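Tyrosine specific protein phosphatase (Trypanosoma cruzi, PDB 4AZ1) probably removes phosphate from phosphotyrosine residues of protein substrates. Local coordinates at residues Phe7-Thr10 / Ala16-Glu19; Tyr18-Arg23 / Leu251-Val256; Ala241-Leu246 / Met285-Val290; Gly269-Gln272 / Gln276-Val279; Ile280-Met285 / Val290-Leu295. All coordinates share one frame; numbering follows the deposited sequence.

In the fold
From the N terminus, interaction 1 closes a short loop by fastening 7-10 to the start of helix 14-30. The same helix opens interaction 2, which spans most of the chain to reach 251-256, ahead of and into helix 255-266. Before that loop closes, interaction 3 has already opened at 241-246 on helix 232-247, so these two cross. Interaction 4, which folds the loop 269-272 onto the first turns of helix 274-288, lies wholly within the span of interaction 3. Interaction 5 crosses interaction 3, sharing Met285 and Val290, and folds helix 293-299 back. Helix 274-288 takes part in interactions 3, 4 and 5, which link it to helix 232-247, the preceding loop and the C-terminal helix.

Interaction 1: Phe7-Thr10 / Ala16-Glu19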
# COMPACT_ATOMS: atom_id res chain seq x y z
N PHE A 7 36.34 -27.89 -7.25
CA PHE A 7 34.98 -28.03 -7.76
C PHE A 7 34.82 -29.23 -8.68
O PHE A 7 34.62 -29.08 -9.89
CB PHE A 7 34.57 -26.75 -8.48
CG PHE A 7 33.09 -26.61 -8.67
CD1 PHE A 7 32.24 -26.61 -7.56
CD2 PHE A 7 32.55 -26.48 -9.93
CE1 PHE A 7 30.87 -26.50 -7.73
CE2 PHE A 7 31.18 -26.34 -10.11
CZ PHE A 7 30.33 -26.36 -9.00
N PRO A 8 34.88 -30.45 -8.11
CA PRO A 8 34.86 -31.68 -8.92
C PRO A 8 33.55 -31.94 -9.70
O PRO A 8 33.54 -32.86 -10.50
CB PRO A 8 35.12 -32.79 -7.89
CG PRO A 8 34.80 -32.19 -6.56
CD PRO A 8 35.06 -30.72 -6.67
N PHE A 9 32.52 -31.13 -9.48
CA PHE A 9 31.25 -31.24 -10.22
C PHE A 9 31.47 -31.22 -11.74
O PHE A 9 30.72 -31.85 -12.50
CB PHE A 9 30.33 -30.09 -9.80
CG PHE A 9 28.95 -30.15 -10.40
CD1 PHE A 9 27.95 -30.90 -9.79
CD2 PHE A 9 28.65 -29.43 -11.55
CE1 PHE A 9 26.67 -30.95 -10.32
CE2 PHE A 9 27.36 -29.47 -12.08
CZ PHE A 9 26.37 -30.24 -11.47
N THR A 10 32.49 -30.50 -12.18
CA THR A 10 32.76 -30.38 -13.61
C THR A 10 33.44 -31.62 -14.18
O THR A 10 33.61 -31.73 -15.39
CB THR A 10 33.65 -29.15 -13.93
OG1 THR A 10 34.85 -29.21 -13.15
CG2 THR A 10 32.90 -27.85 -13.64
N ALA A 16 25.48 -37.78 -14.59
CA ALA A 16 25.85 -37.78 -13.18
C ALA A 16 25.64 -36.40 -12.56
O ALA A 16 25.22 -36.29 -11.40
CB ALA A 16 27.29 -38.25 -12.99
N GLN A 17 25.94 -35.35 -13.31
CA GLN A 17 25.70 -33.99 -12.83
C GLN A 17 24.22 -33.77 -12.57
O GLN A 17 23.84 -33.26 -11.51
CB GLN A 17 26.19 -32.95 -13.85
CG GLN A 17 27.71 -32.84 -13.97
CD GLN A 17 28.11 -31.91 -15.10
OE1 GLN A 17 27.32 -31.64 -16.01
NE2 GLN A 17 29.34 -31.39 -15.03
N TYR A 18 23.38 -34.16 -13.52
CA TYR A 18 21.94 -33.98 -13.37
C TYR A 18 21.41 -34.77 -12.17
O TYR A 18 20.60 -34.25 -11.40
CB TYR A 18 21.22 -34.41 -14.65
CG TYR A 18 19.72 -34.18 -14.63
CD1 TYR A 18 18.87 -35.13 -14.08
CD2 TYR A 18 19.16 -33.03 -15.16
CE1 TYR A 18 17.51 -34.94 -14.05
CE2 TYR A 18 17.79 -32.83 -15.14
CZ TYR A 18 16.97 -33.79 -14.58
OH TYR A 18 15.60 -33.61 -14.54
N GLU A 19 21.89 -36.00 -12.00
CA GLU A 19 21.47 -36.87 -10.92
C GLU A 19 21.95 -36.41 -9.54
O GLU A 19 21.25 -36.57 -8.55
CB GLU A 19 21.97 -38.30 -11.18
CG GLU A 19 21.21 -39.00 -12.30
CD GLU A 19 21.68 -40.44 -12.52
OE1 GLU A 19 22.51 -40.93 -11.72
OE2 GLU A 19 21.21 -41.06 -13.50
O HOH W 1 31.18 -30.22 -16.80
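Gln17 NE2 has two partners: it donates to Phe9 O at 2.9 Å, nearly straight with an N-H...O angle of 163°, and it also donates to a water 2.8 Å from NE2. That water in turn gives a hydrogen to Thr10 O, so the amide grips the carbonyls of two successive residues, Phe9 and Thr10, directly and through solvent. The acceptor Phe9 O lies close to the amide plane, which helps to fix the rotation of the CONH2 group.

Gln17 CG lies beside the backbone N and the chain runs extended beyond it, carrying the methylenes over one face of the Phe9 ring and NE2 on to Phe9 O. CG sits 4.0 Å from the ring centroid, 20° off the normal, a CH-pi contact displaced toward the rim. CB touches Phe9 CZ at 3.6 Å. Ring and amide planes are nearly parallel, 6° apart, although the two side chains cross at about a right angle.

Phe9 also stacks on the ring of Tyr281 from helix 274-288 and packs against Met285. The whole is a 3-10 segment folded back on the helix that follows, with Gln17 and the Phe9 ring joining the N-terminal arm to the helical side of this phosphatase fold.

Interaction 2: Tyr18-Arg23 / Leu251-Val256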
# COMPACT_ATOMS: atom_id res chain seq x y z
N TYR A 18 23.38 -34.16 -13.52
CA TYR A 18 21.94 -33.98 -13.37
C TYR A 18 21.41 -34.77 -12.17
O TYR A 18 20.60 -34.25 -11.40
CB TYR A 18 21.22 -34.41 -14.65
CG TYR A 18 19.72 -34.18 -14.63
CD1 TYR A 18 18.87 -35.13 -14.08
CD2 TYR A 18 19.16 -33.03 -15.16
CE1 TYR A 18 17.51 -34.94 -14.05
CE2 TYR A 18 17.79 -32.83 -15.14
CZ TYR A 18 16.97 -33.79 -14.58
OH TYR A 18 15.60 -33.61 -14.54
N GLU A 19 21.89 -36.00 -12.00
CA GLU A 19 21.47 -36.87 -10.92
C GLU A 19 21.95 -36.41 -9.54
O GLU A 19 21.25 -36.57 -8.55
CB GLU A 19 21.97 -38.30 -11.18
CG GLU A 19 21.21 -39.00 -12.30
CD GLU A 19 21.68 -40.44 -12.52
OE1 GLU A 19 22.51 -40.93 -11.72
OE2 GLU A 19 21.21 -41.06 -13.50
N ARG A 20 23.16 -35.86 -9.48
CA ARG A 20 23.68 -35.32 -8.23
C ARG A 20 22.86 -34.09 -7.79
O ARG A 20 22.52 -33.97 -6.61
CB ARG A 20 25.15 -34.94 -8.37
CG ARG A 20 25.63 -34.08 -7.21
CD ARG A 20 27.12 -33.83 -7.22
NE ARG A 20 27.43 -32.64 -6.43
CZ ARG A 20 28.65 -32.21 -6.13
NH1 ARG A 20 29.71 -32.88 -6.54
NH2 ARG A 20 28.80 -31.10 -5.41
N VAL A 21 22.53 -33.21 -8.73
CA VAL A 21 21.70 -32.05 -8.39
C VAL A 21 20.35 -32.50 -7.84
O VAL A 21 19.94 -32.07 -6.77
CB VAL A 21 21.50 -31.06 -9.57
CG1 VAL A 21 20.64 -29.86 -9.12
CG2 VAL A 21 22.84 -30.56 -10.07
N GLN A 22 19.67 -33.39 -8.57
CA GLN A 22 18.38 -33.89 -8.10
C GLN A 22 18.50 -34.52 -6.70
O GLN A 22 17.70 -34.23 -5.81
CB GLN A 22 17.77 -34.88 -9.10
CG GLN A 22 16.42 -35.45 -8.65
CD GLN A 22 15.31 -34.38 -8.53
OE1 GLN A 22 14.71 -33.98 -9.53
NE2 GLN A 22 15.04 -33.93 -7.30
N ARG A 23 19.53 -35.34 -6.50
CA ARG A 23 19.76 -36.00 -5.22
C ARG A 23 19.97 -35.00 -4.07
O ARG A 23 19.39 -35.14 -3.00
CB ARG A 23 20.98 -36.92 -5.33
CG ARG A 23 21.19 -37.83 -4.14
CD ARG A 23 22.45 -38.67 -4.34
NE ARG A 23 23.65 -37.83 -4.34
CZ ARG A 23 24.50 -37.74 -5.36
NH1 ARG A 23 24.30 -38.45 -6.47
NH2 ARG A 23 25.56 -36.94 -5.25
N LEU A 251 35.79 -22.05 -2.69
CA LEU A 251 34.85 -22.99 -3.29
C LEU A 251 35.26 -24.42 -2.95
O LEU A 251 36.42 -24.80 -3.10
CB LEU A 251 34.84 -22.82 -4.81
CG LEU A 251 33.76 -23.53 -5.62
CD1 LEU A 251 32.36 -23.11 -5.16
CD2 LEU A 251 33.93 -23.22 -7.11
N THR A 252 34.31 -25.22 -2.47
CA THR A 252 34.58 -26.64 -2.23
C THR A 252 33.51 -27.46 -2.93
O THR A 252 32.57 -26.91 -3.49
CB THR A 252 34.58 -27.00 -0.74
OG1 THR A 252 33.24 -26.93 -0.24
CG2 THR A 252 35.52 -26.07 0.07
N ASP A 253 33.65 -28.78 -2.86
CA ASP A 253 32.70 -29.68 -3.49
C ASP A 253 31.30 -29.57 -2.87
O ASP A 253 30.31 -29.97 -3.47
CB ASP A 253 33.24 -31.12 -3.42
CG ASP A 253 32.36 -32.13 -4.14
OD1 ASP A 253 31.78 -31.81 -5.21
OD2 ASP A 253 32.25 -33.26 -3.62
N THR A 254 31.22 -28.99 -1.67
CA THR A 254 29.96 -28.91 -0.93
C THR A 254 29.42 -27.49 -0.80
O THR A 254 28.37 -27.27 -0.18
CB THR A 254 30.11 -29.50 0.49
OG1 THR A 254 31.07 -28.74 1.24
CG2 THR A 254 30.56 -30.96 0.44
N THR A 255 30.12 -26.52 -1.38
CA THR A 255 29.73 -25.10 -1.27
C THR A 255 28.26 -24.82 -1.60
O THR A 255 27.59 -24.09 -0.85
CB THR A 255 30.61 -24.19 -2.15
OG1 THR A 255 31.97 -24.30 -1.75
CG2 THR A 255 30.17 -22.74 -2.03
N VAL A 256 27.74 -25.36 -2.70
CA VAL A 256 26.37 -25.03 -3.09
C VAL A 256 25.36 -25.58 -2.09
O VAL A 256 24.45 -24.86 -1.64
CB VAL A 256 25.99 -25.52 -4.50
CG1 VAL A 256 24.59 -25.00 -4.87
CG2 VAL A 256 26.99 -25.02 -5.52
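Arg20 NH1 donates to Asp253 OD1 at 2.7 Å, with an N-H...O angle of 152°, forming a salt bridge between helix 14-30 and the turn before helix 255-266. OD1 lies at the edge of the guanidinium, close to its plane, and receives NH1 on its syn lone pair. NH2 adds a weak bond to the same oxygen at 3.1 Å, and a second weak one to the backbone Asp253 O at 2.7 Å. The carboxylate plane is turned 74° from that of the guanidinium, and accordingly the pair is not the two-oxygen, side-on bridge: one carboxylate oxygen faces both terminal nitrogens, while OD2 stays 3.9 Å from NH1.

The Arg20 chain runs extended from CG to NE, which carries the charge straight out from the helix to its partner. Asp253 CG is anti to its backbone N, chi1 -176°, and beside its carbonyl carbon; side-chain and main-chain oxygens can thus both reach the arginine. The acceptor is held by its own turn: Thr252 to Thr255 is a type I beta turn, closed by Thr255 N to Thr252 O at 3.3 Å and further braced by Thr252 N donating to Thr255 OG1 at 2.6 Å.

Further out, Arg20 NE forms a salt bridge with Glu24, its NH2 bonds Tyr281 OH, and Phe9 packs against its side chain. Val21 touches Tyr277 and Phe278, and Val256 touches Leu284. The bridge thus sits among helices 14-30, 255-266 and 274-288, with the N-terminal loop alongside.

Interaction 3: Ala241-Leu246 / Met285-Val290; sequences AALTHL and MCRLGV
Leu243 points its CD2 methyl squarely at one face of the Arg287 guanidinium, 3.7 Å above the plane and over its centre. The same methyl lies 3.6 Å from Arg287 CB, so it fills the bend of an arginine chain that folds at chi2 (66°) and chi3 (69°). That double bend brings the flat group back over the leucine instead of straight away from helix 274-288, and the two side chains cross at a slant. The polar rim of the guanidinium is served from outside the segments: NE forms a salt bridge with Glu207 and NH1 with Glu247.

Leu246 approaches one turn further along its helix. Its CD1 meets Leu288 CD2 at 4.0 Å, the two leucines sliding past each other in opposite directions, and Leu246 CD1 also lies 4.1 Å from Arg287 CG. No hydrogen bond joins the two segments; the contact is apolar, with a methyl laid on the flat face of the guanidinium.

Just beyond, Gly289 takes positive phi, and two backbone bonds return to the last turn: Gly289 N to Cys286 O at 2.9 Å and Val290 N to Met285 O at 2.8 Å. This is a Schellman motif, ending helix 274-288 where it packs beside helix 232-247.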
# COMPACT_ATOMS: atom_id res chain seq x y z
N ALA A 241 26.57 -15.90 -3.16
CA ALA A 241 27.40 -16.54 -2.13
C ALA A 241 28.40 -17.49 -2.75
O ALA A 241 29.60 -17.40 -2.51
CB ALA A 241 26.53 -17.26 -1.12
N ALA A 242 27.89 -18.41 -3.57
CA ALA A 242 28.76 -19.39 -4.20
C ALA A 242 29.88 -18.73 -5.00
O ALA A 242 31.03 -19.18 -4.95
CB ALA A 242 27.96 -20.37 -5.07
N LEU A 243 29.56 -17.66 -5.72
CA LEU A 243 30.56 -16.98 -6.54
C LEU A 243 31.58 -16.22 -5.71
O LEU A 243 32.73 -16.07 -6.12
CB LEU A 243 29.92 -16.07 -7.60
CG LEU A 243 29.31 -16.82 -8.79
CD1 LEU A 243 28.30 -15.96 -9.53
CD2 LEU A 243 30.41 -17.28 -9.73
N THR A 244 31.16 -15.73 -4.55
CA THR A 244 32.08 -15.06 -3.63
C THR A 244 33.10 -16.08 -3.11
O THR A 244 34.29 -15.78 -3.01
CB THR A 244 31.35 -14.40 -2.45
OG1 THR A 244 30.40 -13.44 -2.94
CG2 THR A 244 32.34 -13.71 -1.52
N HIS A 245 32.64 -17.29 -2.79
CA HIS A 245 33.58 -18.34 -2.40
C HIS A 245 34.59 -18.64 -3.50
O HIS A 245 35.78 -18.83 -3.24
CB HIS A 245 32.83 -19.62 -1.98
CG HIS A 245 32.21 -19.51 -0.63
ND1 HIS A 245 32.95 -19.62 0.54
CD2 HIS A 245 30.94 -19.26 -0.24
CE1 HIS A 245 32.15 -19.46 1.57
NE2 HIS A 245 30.92 -19.25 1.13
N LEU A 246 34.10 -18.66 -4.74
CA LEU A 246 34.95 -18.91 -5.90
C LEU A 246 36.02 -17.83 -5.99
O LEU A 246 37.21 -18.13 -6.18
CB LEU A 246 34.09 -18.93 -7.18
CG LEU A 246 34.73 -19.26 -8.53
CD1 LEU A 246 33.71 -19.87 -9.47
CD2 LEU A 246 35.36 -18.03 -9.18
N MET A 285 29.49 -22.88 -13.22
CA MET A 285 30.07 -23.42 -14.44
C MET A 285 30.36 -22.32 -15.47
O MET A 285 31.46 -22.26 -16.01
CB MET A 285 29.17 -24.51 -15.02
CG MET A 285 29.06 -25.73 -14.11
SD MET A 285 27.82 -26.92 -14.69
CE MET A 285 28.73 -27.66 -16.08
N CYS A 286 29.38 -21.46 -15.73
CA CYS A 286 29.59 -20.35 -16.67
C CYS A 286 30.77 -19.46 -16.26
O CYS A 286 31.61 -19.13 -17.09
CB CYS A 286 28.33 -19.50 -16.83
SG CYS A 286 27.00 -20.37 -17.68
N ARG A 287 30.83 -19.09 -14.98
CA ARG A 287 31.96 -18.28 -14.50
C ARG A 287 33.27 -18.99 -14.77
O ARG A 287 34.27 -18.35 -15.12
CB ARG A 287 31.81 -17.97 -13.00
CG ARG A 287 32.97 -17.18 -12.41
CD ARG A 287 33.07 -15.75 -12.99
NE ARG A 287 31.96 -14.90 -12.57
CZ ARG A 287 31.90 -14.28 -11.39
NH1 ARG A 287 32.89 -14.42 -10.51
NH2 ARG A 287 30.86 -13.52 -11.08
N LEU A 288 33.26 -20.31 -14.63
CA LEU A 288 34.45 -21.13 -14.86
C LEU A 288 34.70 -21.38 -16.34
O LEU A 288 35.74 -21.93 -16.70
CB LEU A 288 34.32 -22.46 -14.11
CG LEU A 288 34.43 -22.30 -12.59
CD1 LEU A 288 34.15 -23.61 -11.86
CD2 LEU A 288 35.81 -21.77 -12.23
N GLY A 289 33.77 -20.99 -17.20
CA GLY A 289 33.95 -21.20 -18.62
C GLY A 289 33.65 -22.62 -19.06
O GLY A 289 34.10 -23.07 -20.11
N VAL A 290 32.88 -23.33 -18.23
CA VAL A 290 32.45 -24.68 -18.58
C VAL A 290 31.09 -24.63 -19.29
O VAL A 290 30.15 -23.96 -18.82
CB VAL A 290 32.37 -25.58 -17.33
CG1 VAL A 290 31.89 -26.97 -17.72
CG2 VAL A 290 33.75 -25.69 -16.67

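Interaction 4: Gly269-Gln272 / Gln276-Val279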
# COMPACT_ATOMS: atom_id res chain seq x y z
N GLY A 269 12.65 -22.69 3.42
CA GLY A 269 12.25 -23.04 2.07
C GLY A 269 13.05 -22.38 0.97
O GLY A 269 12.71 -22.56 -0.21
N MET A 270 14.09 -21.63 1.33
CA MET A 270 14.93 -20.95 0.33
C MET A 270 15.40 -21.91 -0.77
O MET A 270 15.86 -23.04 -0.48
CB MET A 270 16.15 -20.26 0.98
CG MET A 270 15.84 -18.93 1.68
SD MET A 270 15.38 -17.57 0.58
CE MET A 270 16.95 -16.74 0.38
N VAL A 271 15.31 -21.43 -2.01
CA VAL A 271 15.44 -22.26 -3.21
C VAL A 271 14.32 -23.31 -3.22
O VAL A 271 14.43 -24.40 -2.65
CB VAL A 271 16.84 -22.89 -3.37
CG1 VAL A 271 16.93 -23.56 -4.74
CG2 VAL A 271 17.92 -21.81 -3.25
N GLN A 272 13.23 -22.93 -3.88
CA GLN A 272 11.96 -23.62 -3.80
C GLN A 272 11.87 -24.79 -4.78
O GLN A 272 11.21 -25.77 -4.49
CB GLN A 272 10.87 -22.58 -4.11
CG GLN A 272 9.43 -23.06 -4.04
CD GLN A 272 8.46 -21.90 -4.33
OE1 GLN A 272 8.85 -20.89 -4.92
NE2 GLN A 272 7.21 -22.05 -3.90
N GLN A 276 15.78 -24.34 -9.78
CA GLN A 276 16.37 -23.12 -9.21
C GLN A 276 17.68 -23.44 -8.49
O GLN A 276 18.60 -22.64 -8.50
CB GLN A 276 15.37 -22.41 -8.28
CG GLN A 276 14.21 -21.72 -9.03
CD GLN A 276 13.01 -21.47 -8.13
OE1 GLN A 276 13.04 -21.83 -6.95
NE2 GLN A 276 11.94 -20.87 -8.69
N TYR A 277 17.75 -24.61 -7.87
CA TYR A 277 18.97 -25.07 -7.20
C TYR A 277 20.02 -25.39 -8.27
O TYR A 277 21.22 -25.06 -8.14
CB TYR A 277 18.65 -26.30 -6.34
CG TYR A 277 19.83 -26.88 -5.57
CD1 TYR A 277 20.38 -26.21 -4.48
CD2 TYR A 277 20.36 -28.11 -5.92
CE1 TYR A 277 21.46 -26.75 -3.77
CE2 TYR A 277 21.44 -28.66 -5.22
CZ TYR A 277 21.98 -27.97 -4.14
OH TYR A 277 23.04 -28.51 -3.44
N PHE A 278 19.56 -26.03 -9.33
CA PHE A 278 20.41 -26.30 -10.48
C PHE A 278 21.07 -25.02 -11.03
O PHE A 278 22.27 -25.02 -11.33
CB PHE A 278 19.59 -26.98 -11.57
CG PHE A 278 20.33 -28.05 -12.29
CD1 PHE A 278 21.65 -27.84 -12.71
CD2 PHE A 278 19.74 -29.28 -12.52
CE1 PHE A 278 22.35 -28.84 -13.37
CE2 PHE A 278 20.43 -30.30 -13.18
CZ PHE A 278 21.74 -30.08 -13.61
N VAL A 279 20.31 -23.93 -11.12
CA VAL A 279 20.85 -22.67 -11.66
C VAL A 279 22.12 -22.20 -10.91
O VAL A 279 23.04 -21.66 -11.52
CB VAL A 279 19.78 -21.55 -11.77
CG1 VAL A 279 20.40 -20.22 -12.25
CG2 VAL A 279 18.67 -21.95 -12.73
O HOH W 2 9.59 -19.97 -7.25
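Val271 sets its CG1 methyl against the backbone of helix 274-288, 3.4 Å from Tyr277 N, and against Tyr277 CB at 3.6 Å. With CG1 anti to the valine's own N (chi1 -172°), this methyl is directed at the first turns of the helix and arrives at the edge of the Tyr277 ring, near its plane. Tyr277 CG is also anti to its N, and the ring's hydroxyl bonds Glu24.

Gln276 and Gln272 are both extended beyond CG but start differently. Gln276 has CG beside the backbone N (chi1 -72°), reaching back toward the loop, where OE1 accepts a weak bond from Gln272 N at 3.3 Å; the stronger partner of OE1 is Arg273 N, just beyond the segment. Gln272 has CG anti to its N (chi1 -178°), and its OE1 takes a hydrogen from a water at 2.6 Å. Gln276 NE2 gives one to the same water at 2.9 Å, so a solvent bridge joins the two amides.

Gln276 also touches Trp194, Asp196 and Arg232, and a bound formic acid, probably from the crystallisation liquor, lies about 4 Å from the Gln272 side chain. Two glutamines four residues apart, one in the loop and one in the first turn of the helix, match the Q-loop of classical tyrosine phosphatases, in which the first glutamine helps to position the hydrolytic water; a similar role is probable here.

Interaction 5: Ile280-Met285 / Val290-Leu295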
# COMPACT_ATOMS: atom_id res chain seq x y z
N ILE A 280 22.20 -22.45 -9.60
CA ILE A 280 23.41 -22.05 -8.88
C ILE A 280 24.63 -22.79 -9.43
O ILE A 280 25.66 -22.16 -9.67
CB ILE A 280 23.30 -22.21 -7.35
CG1 ILE A 280 22.06 -21.49 -6.81
CG2 ILE A 280 24.58 -21.67 -6.65
CD1 ILE A 280 21.69 -21.90 -5.39
N TYR A 281 24.53 -24.10 -9.66
CA TYR A 281 25.64 -24.82 -10.30
C TYR A 281 25.96 -24.27 -11.70
O TYR A 281 27.13 -24.19 -12.08
CB TYR A 281 25.34 -26.32 -10.40
CG TYR A 281 25.61 -27.10 -9.13
CD1 TYR A 281 26.89 -27.56 -8.83
CD2 TYR A 281 24.59 -27.40 -8.23
CE1 TYR A 281 27.14 -28.28 -7.66
CE2 TYR A 281 24.83 -28.11 -7.07
CZ TYR A 281 26.11 -28.56 -6.80
OH TYR A 281 26.36 -29.28 -5.64
N LEU A 282 24.92 -23.94 -12.46
CA LEU A 282 25.09 -23.42 -13.82
C LEU A 282 25.85 -22.08 -13.83
O LEU A 282 26.68 -21.84 -14.70
CB LEU A 282 23.74 -23.22 -14.51
CG LEU A 282 22.95 -24.52 -14.70
CD1 LEU A 282 21.60 -24.26 -15.39
CD2 LEU A 282 23.79 -25.52 -15.47
N THR A 283 25.55 -21.21 -12.87
CA THR A 283 26.27 -19.94 -12.82
C THR A 283 27.74 -20.18 -12.48
O THR A 283 28.62 -19.48 -12.98
CB THR A 283 25.64 -18.91 -11.83
OG1 THR A 283 25.96 -19.27 -10.48
CG2 THR A 283 24.15 -18.86 -11.99
N LEU A 284 28.01 -21.17 -11.64
CA LEU A 284 29.40 -21.46 -11.27
C LEU A 284 30.13 -21.96 -12.50
O LEU A 284 31.24 -21.51 -12.81
CB LEU A 284 29.48 -22.50 -10.14
CG LEU A 284 29.17 -21.99 -8.73
CD1 LEU A 284 29.10 -23.15 -7.76
CD2 LEU A 284 30.21 -20.96 -8.25
N MET A 285 29.49 -22.88 -13.22
CA MET A 285 30.07 -23.42 -14.44
C MET A 285 30.36 -22.32 -15.47
O MET A 285 31.46 -22.26 -16.01
CB MET A 285 29.17 -24.51 -15.02
CG MET A 285 29.06 -25.73 -14.11
SD MET A 285 27.82 -26.92 -14.69
CE MET A 285 28.73 -27.66 -16.08
N VAL A 290 32.88 -23.33 -18.23
CA VAL A 290 32.45 -24.68 -18.58
C VAL A 290 31.09 -24.63 -19.29
O VAL A 290 30.15 -23.96 -18.82
CB VAL A 290 32.37 -25.58 -17.33
CG1 VAL A 290 31.89 -26.97 -17.72
CG2 VAL A 290 33.75 -25.69 -16.67
N ASP A 291 30.99 -25.33 -20.42
CA ASP A 291 29.77 -25.34 -21.22
C ASP A 291 28.59 -25.98 -20.47
O ASP A 291 28.72 -27.07 -19.92
CB ASP A 291 30.01 -26.07 -22.54
CG ASP A 291 29.01 -25.68 -23.61
OD1 ASP A 291 29.23 -24.64 -24.27
OD2 ASP A 291 28.00 -26.40 -23.78
N ILE A 292 27.45 -25.29 -20.47
CA ILE A 292 26.26 -25.75 -19.75
C ILE A 292 25.14 -26.15 -20.70
O ILE A 292 24.01 -26.43 -20.26
CB ILE A 292 25.71 -24.65 -18.80
CG1 ILE A 292 25.28 -23.41 -19.61
CG2 ILE A 292 26.74 -24.29 -17.73
CD1 ILE A 292 24.38 -22.47 -18.82
N LYS A 293 25.44 -26.18 -21.99
CA LYS A 293 24.41 -26.35 -23.02
C LYS A 293 23.66 -27.69 -22.93
O LYS A 293 22.43 -27.72 -23.01
CB LYS A 293 25.02 -26.14 -24.41
CG LYS A 293 24.07 -26.32 -25.56
CD LYS A 293 24.73 -25.98 -26.90
CE LYS A 293 25.16 -24.51 -26.96
NZ LYS A 293 26.58 -24.29 -26.54
N ALA A 294 24.40 -28.78 -22.75
CA ALA A 294 23.79 -30.10 -22.58
C ALA A 294 22.92 -30.19 -21.31
O ALA A 294 21.87 -30.84 -21.32
CB ALA A 294 24.85 -31.18 -22.59
N LEU A 295 23.37 -29.56 -20.22
CA LEU A 295 22.59 -29.55 -18.98
C LEU A 295 21.32 -28.73 -19.14
O LEU A 295 20.23 -29.18 -18.75
CB LEU A 295 23.41 -28.98 -17.82
CG LEU A 295 24.43 -29.90 -17.17
CD1 LEU A 295 25.13 -29.20 -16.02
CD2 LEU A 295 23.74 -31.16 -16.68
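Met285 leaves its helix with CG beside the backbone N (chi1 -65°), runs straight through chi2 and then bends at chi3 (75°), bringing SD and CE across to Leu295 and Val290. Ile292 has the rarer setting, with CG1 between N and the carbonyl carbon (chi1 62°), which leaves CG2 anti to the carbonyl carbon and aimed at helix 274-288. CG2 therefore touches Met285 CB at 3.6 Å and Leu282 CD2 at 3.9 Å, the latter pair of side chains crossing at about a right angle. From the next turn Leu295 brings CD1 to Met285 SD at 3.8 Å, again nearly perpendicular, and to Leu282 CD2 at 4.0 Å.

The connection carries its own polar order. Asp291 OD2 accepts from Lys293 N at 3.1 Å, an Asx turn that leads into helix 293-299 with Ile292 at the N-cap position, and the Lys293 amine makes a long salt bridge, 3.5 Å from NZ to Asp291 OD1.

Gln17 and Val14 of helix 14-30 pack on Leu295. Apart from the backbone bond at Val290, the two segments cohere through methyl, methylene and thioether groups, so the fit depends on shape and burial, while the charged pair works locally within the turn.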